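Local coordinates for GTP-binding protein (Thermus thermophilus, PDB 2DBY), which binds GDP and is probably a ribosome-associated nucleotide hydrolase of the YchF/OLA1 subfamily of OBG GTPases, thought to act as an ATPase, at residues A52-F57 / R62-V67; A277-R280 / L285-F288; G336-A341 / G359-V364. One frame throughout, in Å; residues are numbered along the deposited sequence.

Contact 1: A52-F57 / R62-V67; sequences ALQRTF and RVPPVV
Q54 on helix 48-57 reaches across to V63, P64 and V66 in a helix-loop-strand connection. The helix leads through a short loop into strand 66-75, within the OBG-type G region. The one cross-segment hydrogen bond runs from Q54 NE2 to the carbonyl oxygen P64 O at 2.8 Å. It is nearly straight, with an N-H...O angle of 173°. The acceptor lies almost in the plane of the Q54 amide, while the donor is tilted about 20° from the P64 carbonyl plane. Q54 has CG anti to its N (chi1 171°) and stays extended through CD, which carries the amide out to the loop.

The V63 and V66 methyls flank the Q54 side chain. V66 CG1 lies 3.8 Å from Q54 CB, beside the start of the side chain. In a separate apolar contact the P64 ring lies by F57, with P64 CG 4.2 Å from F57 CB. The F57 ring leads away from the loop and meets the ring of W338. L53 packs on V295, F288 and V333. The exposed V63 puts CG2 against the amide end of Q54, 3.4 Å from Q54 CD.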
# COMPACT_ATOMS: atom_id res chain seq x y z
N ALA A 52 15.93 -17.31 -1.79
CA ALA A 52 16.19 -18.11 -2.97
C ALA A 52 17.40 -17.50 -3.70
O ALA A 52 18.31 -18.22 -4.12
CB ALA A 52 14.96 -18.13 -3.89
N LEU A 53 17.42 -16.18 -3.85
CA LEU A 53 18.54 -15.49 -4.49
C LEU A 53 19.79 -15.60 -3.64
O LEU A 53 20.91 -15.74 -4.17
CB LEU A 53 18.19 -14.02 -4.70
CG LEU A 53 17.22 -13.86 -5.85
CD1 LEU A 53 16.57 -12.47 -5.81
CD2 LEU A 53 17.95 -14.10 -7.17
N GLN A 54 19.61 -15.55 -2.33
CA GLN A 54 20.72 -15.66 -1.41
C GLN A 54 21.43 -17.01 -1.59
O GLN A 54 22.64 -17.04 -1.60
CB GLN A 54 20.24 -15.52 0.03
CG GLN A 54 21.30 -15.84 1.08
CD GLN A 54 20.75 -15.79 2.50
OE1 GLN A 54 19.92 -16.61 2.87
NE2 GLN A 54 21.20 -14.83 3.29
N ARG A 55 20.68 -18.10 -1.75
CA ARG A 55 21.35 -19.40 -1.93
C ARG A 55 22.09 -19.41 -3.27
O ARG A 55 23.19 -19.97 -3.38
CB ARG A 55 20.35 -20.57 -1.89
CG ARG A 55 21.01 -21.90 -2.25
CD ARG A 55 20.03 -22.99 -2.68
NE ARG A 55 19.34 -22.71 -3.94
CZ ARG A 55 19.87 -22.82 -5.16
NH1 ARG A 55 21.13 -23.20 -5.32
NH2 ARG A 55 19.10 -22.56 -6.22
N THR A 56 21.49 -18.80 -4.28
CA THR A 56 22.11 -18.75 -5.60
C THR A 56 23.47 -18.06 -5.57
O THR A 56 24.40 -18.48 -6.27
CB THR A 56 21.20 -18.02 -6.61
OG1 THR A 56 20.01 -18.79 -6.81
CG2 THR A 56 21.92 -17.82 -7.95
N PHE A 57 23.62 -17.02 -4.75
CA PHE A 57 24.87 -16.29 -4.71
C PHE A 57 25.81 -16.62 -3.55
O PHE A 57 26.84 -15.98 -3.37
CB PHE A 57 24.57 -14.78 -4.78
CG PHE A 57 24.01 -14.35 -6.12
CD1 PHE A 57 22.64 -14.18 -6.31
CD2 PHE A 57 24.86 -14.17 -7.21
CE1 PHE A 57 22.12 -13.83 -7.58
CE2 PHE A 57 24.36 -13.83 -8.47
CZ PHE A 57 22.99 -13.65 -8.66
N ARG A 62 30.65 -18.20 2.54
CA ARG A 62 30.08 -16.87 2.48
C ARG A 62 28.65 -16.91 1.97
O ARG A 62 28.32 -17.65 1.03
CB ARG A 62 30.93 -15.97 1.58
CG ARG A 62 32.40 -15.89 1.98
CD ARG A 62 33.17 -14.88 1.12
NE ARG A 62 34.60 -14.90 1.42
CZ ARG A 62 35.51 -14.13 0.82
NH1 ARG A 62 35.15 -13.27 -0.12
NH2 ARG A 62 36.79 -14.24 1.17
N VAL A 63 27.79 -16.12 2.59
CA VAL A 63 26.39 -16.03 2.21
C VAL A 63 26.04 -14.54 2.26
O VAL A 63 26.29 -13.87 3.26
CB VAL A 63 25.49 -16.86 3.17
CG1 VAL A 63 26.00 -16.75 4.59
CG2 VAL A 63 24.05 -16.40 3.10
N PRO A 64 25.51 -13.99 1.16
CA PRO A 64 25.18 -12.57 1.20
C PRO A 64 23.98 -12.27 2.08
O PRO A 64 23.02 -13.04 2.14
CB PRO A 64 24.92 -12.23 -0.26
CG PRO A 64 24.36 -13.52 -0.80
CD PRO A 64 25.26 -14.56 -0.17
N PRO A 65 24.05 -11.15 2.81
CA PRO A 65 22.94 -10.77 3.69
C PRO A 65 21.76 -10.38 2.79
O PRO A 65 21.95 -9.99 1.63
CB PRO A 65 23.49 -9.55 4.43
CG PRO A 65 24.98 -9.70 4.34
CD PRO A 65 25.18 -10.22 2.95
N VAL A 66 20.54 -10.50 3.32
CA VAL A 66 19.36 -10.11 2.57
C VAL A 66 18.77 -8.85 3.23
O VAL A 66 18.81 -8.71 4.46
CB VAL A 66 18.28 -11.23 2.53
CG1 VAL A 66 18.82 -12.46 1.86
CG2 VAL A 66 17.81 -11.56 3.94
N VAL A 67 18.25 -7.95 2.41
CA VAL A 67 17.65 -6.70 2.88
C VAL A 67 16.24 -6.63 2.31
O VAL A 67 16.06 -6.45 1.11
CB VAL A 67 18.44 -5.46 2.39
CG1 VAL A 67 17.81 -4.19 2.97
CG2 VAL A 67 19.90 -5.56 2.84

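Contact 2: A277-R280 / L285-F288; sequences AGYR and LTFF
Y279 lies near the end of helix 270-281, and its CA is 7.6 Å from the CA of L285 in strand 284-290, so the side chain has to bridge the two backbones. The tyrosine does this with its hydroxyl end. Y279 OH and T286 OG1 are 2.6 Å apart and share a hydrogen bond, in which either oxygen could be the donor. The two side chains cross at about a right angle. In T286 the hydroxyl is anti to the carbonyl carbon (chi1 -58°), which turns OG1 to the tyrosine and leaves CG2 over one face of the F288 ring. The strand backbone is near as well, with L285 C 3.9 Å from Y279 CE2. The side chain of L285 points away from the helix.

Y279 OH has a second hydrogen-bond partner, T299 OG1 on strand 295-301. Two threonines on paired antiparallel strands therefore hold the phenol. The Y279 side chain also touches T69 and V71 of strand 66-75. The contact thus joins helix 270-281 to the strands of the mixed sheet, where 284-290 pairs with 295-301 and 295-301 runs parallel to 66-75.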
# COMPACT_ATOMS: atom_id res chain seq x y z
N ALA A 277 -1.58 -6.44 1.57
CA ALA A 277 -2.80 -5.78 1.09
C ALA A 277 -2.46 -4.31 0.84
O ALA A 277 -2.94 -3.71 -0.13
CB ALA A 277 -3.94 -5.91 2.11
N GLY A 278 -1.62 -3.73 1.70
CA GLY A 278 -1.23 -2.34 1.52
C GLY A 278 -0.38 -2.18 0.26
O GLY A 278 -0.50 -1.21 -0.47
N TYR A 279 0.51 -3.14 0.02
CA TYR A 279 1.38 -3.10 -1.15
C TYR A 279 0.50 -3.06 -2.39
O TYR A 279 0.75 -2.27 -3.31
CB TYR A 279 2.26 -4.36 -1.19
CG TYR A 279 3.65 -4.16 -1.77
CD1 TYR A 279 4.56 -3.30 -1.15
CD2 TYR A 279 4.09 -4.90 -2.88
CE1 TYR A 279 5.87 -3.20 -1.59
CE2 TYR A 279 5.41 -4.81 -3.33
CZ TYR A 279 6.29 -3.96 -2.68
OH TYR A 279 7.60 -3.89 -3.08
N ARG A 280 -0.54 -3.89 -2.42
CA ARG A 280 -1.46 -3.92 -3.56
C ARG A 280 -2.25 -2.63 -3.68
O ARG A 280 -2.43 -2.11 -4.78
CB ARG A 280 -2.45 -5.10 -3.46
CG ARG A 280 -1.81 -6.49 -3.63
CD ARG A 280 -2.87 -7.57 -3.76
NE ARG A 280 -3.61 -7.78 -2.51
CZ ARG A 280 -3.19 -8.56 -1.51
NH1 ARG A 280 -2.04 -9.22 -1.60
NH2 ARG A 280 -3.92 -8.70 -0.43
N LEU A 285 5.31 -2.67 -6.70
CA LEU A 285 5.95 -3.91 -7.13
C LEU A 285 7.37 -3.92 -6.57
O LEU A 285 7.94 -2.87 -6.24
CB LEU A 285 5.94 -4.07 -8.66
CG LEU A 285 6.48 -3.01 -9.61
CD1 LEU A 285 8.00 -3.15 -9.72
CD2 LEU A 285 5.83 -3.20 -11.00
N THR A 286 7.92 -5.13 -6.43
CA THR A 286 9.25 -5.32 -5.90
C THR A 286 10.24 -5.69 -7.01
O THR A 286 9.91 -6.50 -7.87
CB THR A 286 9.28 -6.52 -4.92
OG1 THR A 286 8.35 -6.29 -3.84
CG2 THR A 286 10.68 -6.75 -4.37
N PHE A 287 11.43 -5.07 -7.00
CA PHE A 287 12.48 -5.51 -7.93
C PHE A 287 13.68 -5.77 -7.02
O PHE A 287 13.72 -5.27 -5.88
CB PHE A 287 12.78 -4.50 -9.06
CG PHE A 287 13.56 -3.28 -8.65
CD1 PHE A 287 14.95 -3.35 -8.48
CD2 PHE A 287 12.92 -2.06 -8.48
CE1 PHE A 287 15.68 -2.20 -8.15
CE2 PHE A 287 13.65 -0.92 -8.15
CZ PHE A 287 15.03 -0.99 -7.98
N PHE A 288 14.65 -6.56 -7.48
CA PHE A 288 15.79 -6.91 -6.65
C PHE A 288 17.14 -6.54 -7.23
O PHE A 288 17.27 -6.35 -8.43
CB PHE A 288 15.87 -8.45 -6.46
CG PHE A 288 14.62 -9.08 -5.90
CD1 PHE A 288 13.66 -9.61 -6.75
CD2 PHE A 288 14.42 -9.14 -4.52
CE1 PHE A 288 12.49 -10.21 -6.22
CE2 PHE A 288 13.27 -9.72 -3.99
CZ PHE A 288 12.30 -10.26 -4.85

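Contact 3: G336-A341 / G359-V364; sequences GGWARA and GDVIYV. With FMT (formic acid), chain D.
In the C-terminal TGS-type region, probably ubiquitin-like in fold, the indole of W338 lies against V361 and Y363 of strand 360-365. W338 is the first residue of helix 338-343. The six-membered ring does the touching. W338 CZ2 is 3.6 Å from V361 CG1, and W338 CH2 is 3.9 Å from the same methyl. W338 CH2 also lies 4.3 Å from Y363 CB, so the far end of the ring spans two residues on one side of the strand. These groups meet the indole obliquely, and the W338 and V361 side chains are set askew to each other. In V361, CG1 is anti to the backbone N (chi1 -178°), which directs this methyl at the indole.

The nitrogen of W338 turns to another strand: NE1 donates to the backbone O of A290. This bond probably helps set the rotation of the indole, while apolar contacts hold its benzene end. The ring of Y363 leads away from W338.

Beyond the tyrosine, the V364 amide binds a formic acid molecule, probably from the crystallisation liquor. V364 N to FMT O1 is 2.8 Å, with an N-H...O angle of 170°.

The helix starts from G337, its N-cap residue, whose carbonyl accepts the A341 N-H at 2.9 Å. G336 and G337 make the turn out of helix 329-335, and both have positive phi.

Strand 360-365 pairs with 323-328 on one edge and has backbone hydrogen bonds to strand 284-290 through F288. W338 also touches I327 of strand 323-328. V361 meets W329 and L332 of helix 329-335 and A290 of strand 284-290, while I362 packs on F287 of that strand.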
# COMPACT_ATOMS: atom_id res chain seq x y z
N GLY A 336 21.55 -20.12 -12.08
CA GLY A 336 22.59 -20.33 -11.09
C GLY A 336 23.54 -19.16 -10.88
O GLY A 336 24.52 -19.28 -10.15
N GLY A 337 23.23 -18.02 -11.48
CA GLY A 337 24.09 -16.86 -11.32
C GLY A 337 24.01 -15.96 -12.54
O GLY A 337 23.34 -16.29 -13.51
N TRP A 338 24.70 -14.82 -12.48
CA TRP A 338 24.69 -13.87 -13.57
C TRP A 338 25.46 -14.38 -14.78
O TRP A 338 24.97 -14.32 -15.90
CB TRP A 338 25.30 -12.54 -13.14
CG TRP A 338 24.42 -11.69 -12.28
CD1 TRP A 338 24.57 -11.44 -10.95
CD2 TRP A 338 23.28 -10.94 -12.71
NE1 TRP A 338 23.60 -10.56 -10.52
CE2 TRP A 338 22.79 -10.24 -11.58
CE3 TRP A 338 22.62 -10.79 -13.93
CZ2 TRP A 338 21.69 -9.40 -11.64
CZ3 TRP A 338 21.51 -9.95 -14.00
CH2 TRP A 338 21.06 -9.27 -12.85
N ALA A 339 26.67 -14.88 -14.53
CA ALA A 339 27.52 -15.39 -15.62
C ALA A 339 26.79 -16.54 -16.32
O ALA A 339 26.76 -16.61 -17.55
CB ALA A 339 28.84 -15.87 -15.05
N ARG A 340 26.18 -17.42 -15.53
CA ARG A 340 25.44 -18.54 -16.08
C ARG A 340 24.18 -18.13 -16.81
O ARG A 340 23.85 -18.71 -17.84
CB ARG A 340 25.12 -19.55 -14.97
CG ARG A 340 26.34 -20.28 -14.47
CD ARG A 340 26.09 -21.78 -14.43
NE ARG A 340 25.64 -22.21 -13.12
CZ ARG A 340 25.10 -23.40 -12.86
NH1 ARG A 340 24.95 -24.29 -13.84
NH2 ARG A 340 24.74 -23.71 -11.63
N ALA A 341 23.46 -17.13 -16.30
CA ALA A 341 22.23 -16.66 -16.94
C ALA A 341 22.54 -15.99 -18.28
O ALA A 341 21.75 -16.07 -19.22
CB ALA A 341 21.50 -15.67 -16.03
N GLY A 359 9.42 -8.78 -9.48
CA GLY A 359 10.35 -9.90 -9.49
C GLY A 359 11.59 -9.71 -10.35
O GLY A 359 12.49 -10.57 -10.35
N ASP A 360 11.66 -8.61 -11.08
CA ASP A 360 12.83 -8.35 -11.92
C ASP A 360 14.08 -8.17 -11.06
O ASP A 360 14.01 -7.56 -9.99
CB ASP A 360 12.65 -7.04 -12.71
CG ASP A 360 11.86 -7.22 -13.99
OD1 ASP A 360 11.63 -8.38 -14.40
OD2 ASP A 360 11.49 -6.19 -14.61
N VAL A 361 15.22 -8.69 -11.53
CA VAL A 361 16.48 -8.47 -10.83
C VAL A 361 17.20 -7.54 -11.80
O VAL A 361 17.27 -7.84 -12.99
CB VAL A 361 17.29 -9.75 -10.66
CG1 VAL A 361 18.56 -9.43 -9.87
CG2 VAL A 361 16.46 -10.79 -9.91
N ILE A 362 17.75 -6.43 -11.29
CA ILE A 362 18.39 -5.43 -12.14
C ILE A 362 19.83 -5.08 -11.76
O ILE A 362 20.17 -5.02 -10.56
CB ILE A 362 17.57 -4.10 -12.11
CG1 ILE A 362 16.13 -4.37 -12.58
CG2 ILE A 362 18.21 -3.05 -12.99
CD1 ILE A 362 15.18 -3.18 -12.32
N TYR A 363 20.67 -4.88 -12.78
CA TYR A 363 22.04 -4.43 -12.54
C TYR A 363 22.21 -3.26 -13.54
O TYR A 363 22.16 -3.46 -14.76
CB TYR A 363 23.08 -5.52 -12.83
CG TYR A 363 24.46 -5.10 -12.35
CD1 TYR A 363 24.76 -5.06 -10.99
CD2 TYR A 363 25.42 -4.65 -13.25
CE1 TYR A 363 25.99 -4.59 -10.53
CE2 TYR A 363 26.66 -4.17 -12.80
CZ TYR A 363 26.93 -4.14 -11.44
OH TYR A 363 28.14 -3.68 -10.99
N VAL A 364 22.38 -2.06 -13.02
CA VAL A 364 22.49 -0.86 -13.85
C VAL A 364 23.87 -0.61 -14.43
O VAL A 364 24.87 -0.62 -13.71
CB VAL A 364 22.07 0.40 -13.07
CG1 VAL A 364 22.02 1.61 -14.02
CG2 VAL A 364 20.70 0.18 -12.41
C FMT D . 22.72 -2.14 -9.18
O1 FMT D . 22.86 -1.72 -10.31
O2 FMT D . 23.66 -1.88 -8.25

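From the N terminus, contact 1 closes first, across the short loop between helix 48-57 and strand 66-75. Contact 2 follows far along the chain and spans the turn from helix 270-281 into strand 284-290. Contact 3 comes last and closes a loop of 17 residues that includes strand 348-350. The three are in series; none nests in or crosses another. They still meet in space. L53 of contact 1 packs on F288 of contact 2. F57 and T56 join helix 48-57 to W338, G336 and G337 of contact 3. Probable backbone hydrogen bonds F288 N to D360 O and G359 N to T286 O join strands 284-290 and 360-365. Contact 2 adds helix 270-281.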